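Cif-like 1 (Burkholderia cenocepacia, PDB 7JQY) probably hydrolyses epoxides, as a Cif-like epoxide hydrolase of the alpha/beta hydrolase fold that assembles as an octamer. Local coordinates at residues W57-V67 with W285-T295. The protein carries 1 engineered substitution. Residues are numbered along the deposited sequence; the frame is centred on the assembly and turned at random.
Sequences WPQTWYTWRHV and WLPDENPAFLT
In this alpha/beta hydrolase fold, the loop after strand 50-54, residues 57-67, packs on the start of the C-terminal helical region, where Arg65 and Asp288 form a buried salt bridge. Arg65 meets the carboxylate end-on: NH1 and NH2 both donate to Asp288 OD1, NH2 at 2.9 Å from its anti side. The guanidinium and carboxylate planes are turned 41° apart. NH1 also donates to Tyr62 O at 2.9 Å, and Tyr62 CE2 lies 3.3 Å above the guanidinium plane, toward the rim; both contacts limit its rotation. Tyr195 of helix 187-198 bonds Asp288 OD2 and Tyr211 of helix 205-215 bonds OD1, which would stabilise the buried carboxylate charge. Thr63 OG1 lies 3.1 Å from Asp288 OD2, at best a weak bond.

Beside this polar group, Pro287 CG packs off-centre on the six-membered ring of Trp64, a CH-pi contact of 4.2 Å to the centroid. Leu294 CD2 comes to the edge of the same ring and also touches Val67 CG2 at 3.7 Å. His66 CB rests on the Pro291 ring. A water donates to Asp288 O and takes weak bonds from Arg65 NH2 and His66 NE2.

At the other end, Pro58, which follows a cis peptide bond, puts CD 3.8 Å from Trp285 CH2. With Gln59 CG anti to the carbonyl carbon (chi1 -49°) and the chain then extended, the amide reaches Trp285. Its OE1 bonds Arg122, within the presumed nucleophile elbow, and NE2 is hydrogen-bonded with Tyr195 OH. The amide is inclined 48° to the ring, and NE2 comes in obliquely, 3.4 Å from Trp285 CE3.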
loop_
_atom_site.group_PDB
_atom_site.type_symbol
_atom_site.label_atom_id
_atom_site.label_comp_id
_atom_site.label_asym_id
_atom_site.label_seq_id
_atom_site.Cartn_x
_atom_site.Cartn_y
_atom_site.Cartn_z
ATOM N N TRP B 57 21.477 20.239 -1.077
ATOM C CA TRP B 57 20.240 19.479 -1.223
ATOM C C TRP B 57 20.041 19.074 -2.677
ATOM O O TRP B 57 20.221 19.904 -3.579
ATOM C CB TRP B 57 19.027 20.295 -0.760
ATOM C CG TRP B 57 17.800 19.452 -0.554
ATOM C CD1 TRP B 57 17.347 18.929 0.635
ATOM C CD2 TRP B 57 16.882 19.004 -1.560
ATOM N NE1 TRP B 57 16.207 18.192 0.423
ATOM C CE2 TRP B 57 15.903 18.217 -0.914
ATOM C CE3 TRP B 57 16.796 19.184 -2.948
ATOM C CZ2 TRP B 57 14.850 17.617 -1.608
ATOM C CZ3 TRP B 57 15.754 18.587 -3.634
ATOM C CH2 TRP B 57 14.794 17.812 -2.960
ATOM N N PRO B 58 19.676 17.808 -2.956
ATOM C CA PRO B 58 19.498 16.705 -2.007
ATOM C C PRO B 58 20.734 15.822 -1.969
ATOM O O PRO B 58 20.762 14.793 -2.639
ATOM C CB PRO B 58 18.317 15.940 -2.593
ATOM C CG PRO B 58 18.449 16.167 -4.126
ATOM C CD PRO B 58 19.384 17.367 -4.330
ATOM N N GLN B 59 21.746 16.206 -1.203
ATOM C CA GLN B 59 23.041 15.554 -1.276
ATOM C C GLN B 59 23.520 15.167 0.119
ATOM O O GLN B 59 22.886 15.464 1.132
ATOM C CB GLN B 59 24.066 16.462 -1.967
ATOM C CG GLN B 59 23.540 17.049 -3.292
ATOM C CD GLN B 59 24.594 17.829 -4.028
ATOM O OE1 GLN B 59 25.188 18.771 -3.485
ATOM N NE2 GLN B 59 24.856 17.433 -5.264
ATOM N N THR B 60 24.639 14.450 0.137
ATOM C CA THR B 60 25.404 14.130 1.328
ATOM C C THR B 60 26.864 14.358 0.979
ATOM O O THR B 60 27.184 14.802 -0.130
ATOM C CB THR B 60 25.188 12.678 1.775
ATOM O OG1 THR B 60 25.672 11.815 0.744
ATOM C CG2 THR B 60 23.723 12.384 2.072
ATOM N N TRP B 61 27.755 13.991 1.907
ATOM C CA TRP B 61 29.189 14.021 1.625
ATOM C C TRP B 61 29.530 13.264 0.350
ATOM O O TRP B 61 30.525 13.577 -0.317
ATOM C CB TRP B 61 29.966 13.422 2.804
ATOM C CG TRP B 61 29.864 11.925 2.859
ATOM C CD1 TRP B 61 28.966 11.190 3.581
ATOM C CD2 TRP B 61 30.669 10.977 2.138
ATOM N NE1 TRP B 61 29.160 9.850 3.352
ATOM C CE2 TRP B 61 30.203 9.690 2.477
ATOM C CE3 TRP B 61 31.740 11.093 1.242
ATOM C CZ2 TRP B 61 30.769 8.530 1.953
ATOM C CZ3 TRP B 61 32.305 9.933 0.727
ATOM C CH2 TRP B 61 31.813 8.672 1.080
ATOM N N TYR B 62 28.722 12.256 -0.000
ATOM C CA TYR B 62 29.030 11.364 -1.113
ATOM C C TYR B 62 29.208 12.114 -2.430
ATOM O O TYR B 62 29.782 11.560 -3.375
ATOM C CB TYR B 62 27.919 10.312 -1.223
ATOM C CG TYR B 62 28.078 9.269 -2.323
ATOM C CD1 TYR B 62 28.904 8.162 -2.152
ATOM C CD2 TYR B 62 27.374 9.380 -3.521
ATOM C CE1 TYR B 62 29.030 7.195 -3.152
ATOM C CE2 TYR B 62 27.490 8.423 -4.517
ATOM C CZ TYR B 62 28.323 7.333 -4.332
ATOM O OH TYR B 62 28.442 6.385 -5.326
ATOM N N THR B 63 28.729 13.358 -2.522
ATOM C CA THR B 63 28.874 14.094 -3.770
ATOM C C THR B 63 30.323 14.476 -4.061
ATOM O O THR B 63 30.658 14.721 -5.223
ATOM C CB THR B 63 27.969 15.334 -3.767
ATOM O OG1 THR B 63 27.823 15.808 -5.107
ATOM C CG2 THR B 63 28.536 16.451 -2.909
ATOM N N TRP B 64 31.193 14.482 -3.056
ATOM C CA TRP B 64 32.599 14.831 -3.208
ATOM C C TRP B 64 33.481 13.621 -3.475
ATOM O O TRP B 64 34.707 13.736 -3.384
ATOM C CB TRP B 64 33.101 15.563 -1.959
ATOM C CG TRP B 64 32.265 16.757 -1.607
ATOM C CD1 TRP B 64 31.359 16.848 -0.605
ATOM C CD2 TRP B 64 32.251 18.020 -2.277
ATOM N NE1 TRP B 64 30.785 18.091 -0.591
ATOM C CE2 TRP B 64 31.315 18.834 -1.611
ATOM C CE3 TRP B 64 32.942 18.547 -3.377
ATOM C CZ2 TRP B 64 31.045 20.147 -2.007
ATOM C CZ3 TRP B 64 32.674 19.859 -3.770
ATOM C CH2 TRP B 64 31.734 20.638 -3.089
ATOM N N ARG B 65 32.882 12.473 -3.803
ATOM C CA ARG B 65 33.633 11.222 -3.866
ATOM C C ARG B 65 34.765 11.263 -4.885
ATOM O O ARG B 65 35.802 10.619 -4.677
ATOM C CB ARG B 65 32.688 10.072 -4.188
ATOM C CG ARG B 65 32.030 10.191 -5.540
ATOM C CD ARG B 65 30.815 9.301 -5.625
ATOM N NE ARG B 65 30.120 9.480 -6.891
ATOM C CZ ARG B 65 29.212 10.419 -7.111
ATOM N NH1 ARG B 65 28.885 11.267 -6.137
ATOM N NH2 ARG B 65 28.636 10.508 -8.310
ATOM N N HIS B 66 34.599 12.015 -5.977
ATOM C CA HIS B 66 35.616 12.092 -7.013
ATOM C C HIS B 66 36.571 13.250 -6.811
ATOM O O HIS B 66 37.543 13.364 -7.563
ATOM C CB HIS B 66 34.969 12.235 -8.397
ATOM C CG HIS B 66 34.129 11.062 -8.794
ATOM N ND1 HIS B 66 34.651 9.795 -8.944
ATOM C CD2 HIS B 66 32.805 10.963 -9.067
ATOM C CE1 HIS B 66 33.683 8.966 -9.295
ATOM N NE2 HIS B 66 32.555 9.650 -9.379
ATOM N N VAL B 67 36.339 14.084 -5.800
ATOM C CA VAL B 67 37.195 15.223 -5.518
ATOM C C VAL B 67 38.121 14.960 -4.334
ATOM O O VAL B 67 39.295 15.328 -4.375
ATOM C CB VAL B 67 36.323 16.475 -5.283
ATOM C CG1 VAL B 67 37.161 17.623 -4.746
ATOM C CG2 VAL B 67 35.638 16.895 -6.589
ATOM N N TRP B 285 25.273 20.042 -11.280
ATOM C CA TRP B 285 25.922 19.225 -10.243
ATOM C C TRP B 285 27.405 19.065 -10.560
ATOM O O TRP B 285 27.851 18.013 -11.014
ATOM C CB TRP B 285 25.235 17.851 -10.127
ATOM C CG TRP B 285 23.734 17.910 -10.178
ATOM C CD1 TRP B 285 22.932 17.595 -11.245
ATOM C CD2 TRP B 285 22.854 18.291 -9.111
ATOM N NE1 TRP B 285 21.611 17.757 -10.901
ATOM C CE2 TRP B 285 21.536 18.184 -9.600
ATOM C CE3 TRP B 285 23.054 18.709 -7.789
ATOM C CZ2 TRP B 285 20.417 18.495 -8.816
ATOM C CZ3 TRP B 285 21.944 19.016 -7.010
ATOM C CH2 TRP B 285 20.640 18.911 -7.531
ATOM N N LEU B 286 28.179 20.105 -10.262
ATOM C CA LEU B 286 29.590 20.106 -10.639
ATOM C C LEU B 286 30.364 18.913 -10.096
ATOM O O LEU B 286 31.080 18.270 -10.884
ATOM C CB LEU B 286 30.236 21.435 -10.226
ATOM C CG LEU B 286 30.759 22.265 -11.402
ATOM C CD1 LEU B 286 31.479 23.504 -10.892
ATOM C CD2 LEU B 286 31.673 21.435 -12.301
ATOM N N PRO B 287 30.290 18.563 -8.801
ATOM C CA PRO B 287 31.052 17.392 -8.328
ATOM C C PRO B 287 30.624 16.081 -8.971
ATOM O O PRO B 287 31.458 15.178 -9.115
ATOM C CB PRO B 287 30.799 17.392 -6.812
ATOM C CG PRO B 287 30.416 18.793 -6.487
ATOM C CD PRO B 287 29.634 19.268 -7.684
ATOM N N ASP B 288 29.349 15.923 -9.331
ATOM C CA ASP B 288 28.918 14.697 -10.002
ATOM C C ASP B 288 29.275 14.702 -11.481
ATOM O O ASP B 288 29.679 13.668 -12.029
ATOM C CB ASP B 288 27.408 14.498 -9.850
ATOM C CG ASP B 288 26.997 14.211 -8.424
ATOM O OD1 ASP B 288 27.256 13.081 -7.939
ATOM O OD2 ASP B 288 26.413 15.114 -7.790
ATOM N N GLU B 289 29.109 15.843 -12.150
ATOM C CA GLU B 289 29.159 15.873 -13.606
ATOM C C GLU B 289 30.569 16.047 -14.148
ATOM O O GLU B 289 30.962 15.343 -15.079
ATOM C CB GLU B 289 28.263 16.988 -14.135
ATOM C CG GLU B 289 26.796 16.764 -13.895
ATOM C CD GLU B 289 25.956 17.852 -14.521
ATOM O OE1 GLU B 289 26.051 18.049 -15.763
ATOM O OE2 GLU B 289 25.212 18.511 -13.763
ATOM N N ASN B 290 31.336 16.980 -13.587
ATOM C CA ASN B 290 32.670 17.309 -14.091
ATOM C C ASN B 290 33.625 17.502 -12.924
ATOM O O ASN B 290 34.109 18.613 -12.669
ATOM C CB ASN B 290 32.615 18.560 -14.973
ATOM C CG ASN B 290 33.764 18.637 -15.951
ATOM O OD1 ASN B 290 34.747 17.901 -15.842
ATOM N ND2 ASN B 290 33.652 19.538 -16.912
ATOM N N PRO B 291 33.933 16.424 -12.189
ATOM C CA PRO B 291 34.921 16.544 -11.105
ATOM C C PRO B 291 36.336 16.770 -11.614
ATOM O O PRO B 291 37.186 17.238 -10.848
ATOM C CB PRO B 291 34.783 15.217 -10.348
ATOM C CG PRO B 291 34.233 14.262 -11.351
ATOM C CD PRO B 291 33.340 15.074 -12.245
ATOM N N ALA B 292 36.633 16.381 -12.855
ATOM C CA ALA B 292 37.951 16.648 -13.417
ATOM C C ALA B 292 38.192 18.148 -13.539
ATOM O O ALA B 292 39.262 18.651 -13.174
ATOM C CB ALA B 292 38.089 15.957 -14.773
ATOM N N PHE B 293 37.209 18.881 -14.072
ATOM C CA PHE B 293 37.306 20.337 -14.129
ATOM C C PHE B 293 37.394 20.935 -12.732
ATOM O O PHE B 293 38.205 21.834 -12.475
ATOM C CB PHE B 293 36.091 20.899 -14.862
ATOM C CG PHE B 293 35.956 22.393 -14.764
ATOM C CD1 PHE B 293 35.271 22.981 -13.710
ATOM C CD2 PHE B 293 36.490 23.213 -15.753
ATOM C CE1 PHE B 293 35.147 24.360 -13.625
ATOM C CE2 PHE B 293 36.364 24.590 -15.677
ATOM C CZ PHE B 293 35.693 25.165 -14.619
ATOM N N LEU B 294 36.563 20.439 -11.814
ATOM C CA LEU B 294 36.511 20.993 -10.471
ATOM C C LEU B 294 37.803 20.729 -9.730
ATOM O O LEU B 294 38.343 21.620 -9.057
ATOM C CB LEU B 294 35.340 20.377 -9.715
ATOM C CG LEU B 294 35.218 20.735 -8.245
ATOM C CD1 LEU B 294 35.141 22.239 -8.128
ATOM C CD2 LEU B 294 33.979 20.066 -7.668
ATOM N N THR B 295 38.304 19.503 -9.830
ATOM C CA THR B 295 39.528 19.175 -9.128
ATOM C C THR B 295 40.646 20.057 -9.636
ATOM O O THR B 295 41.477 20.540 -8.851
ATOM C CB THR B 295 39.862 17.687 -9.280
ATOM O OG1 THR B 295 38.984 16.943 -8.434
ATOM C CG2 THR B 295 41.290 17.385 -8.855
HETATM O O HOH W 1 29.727 10.599 -10.870
#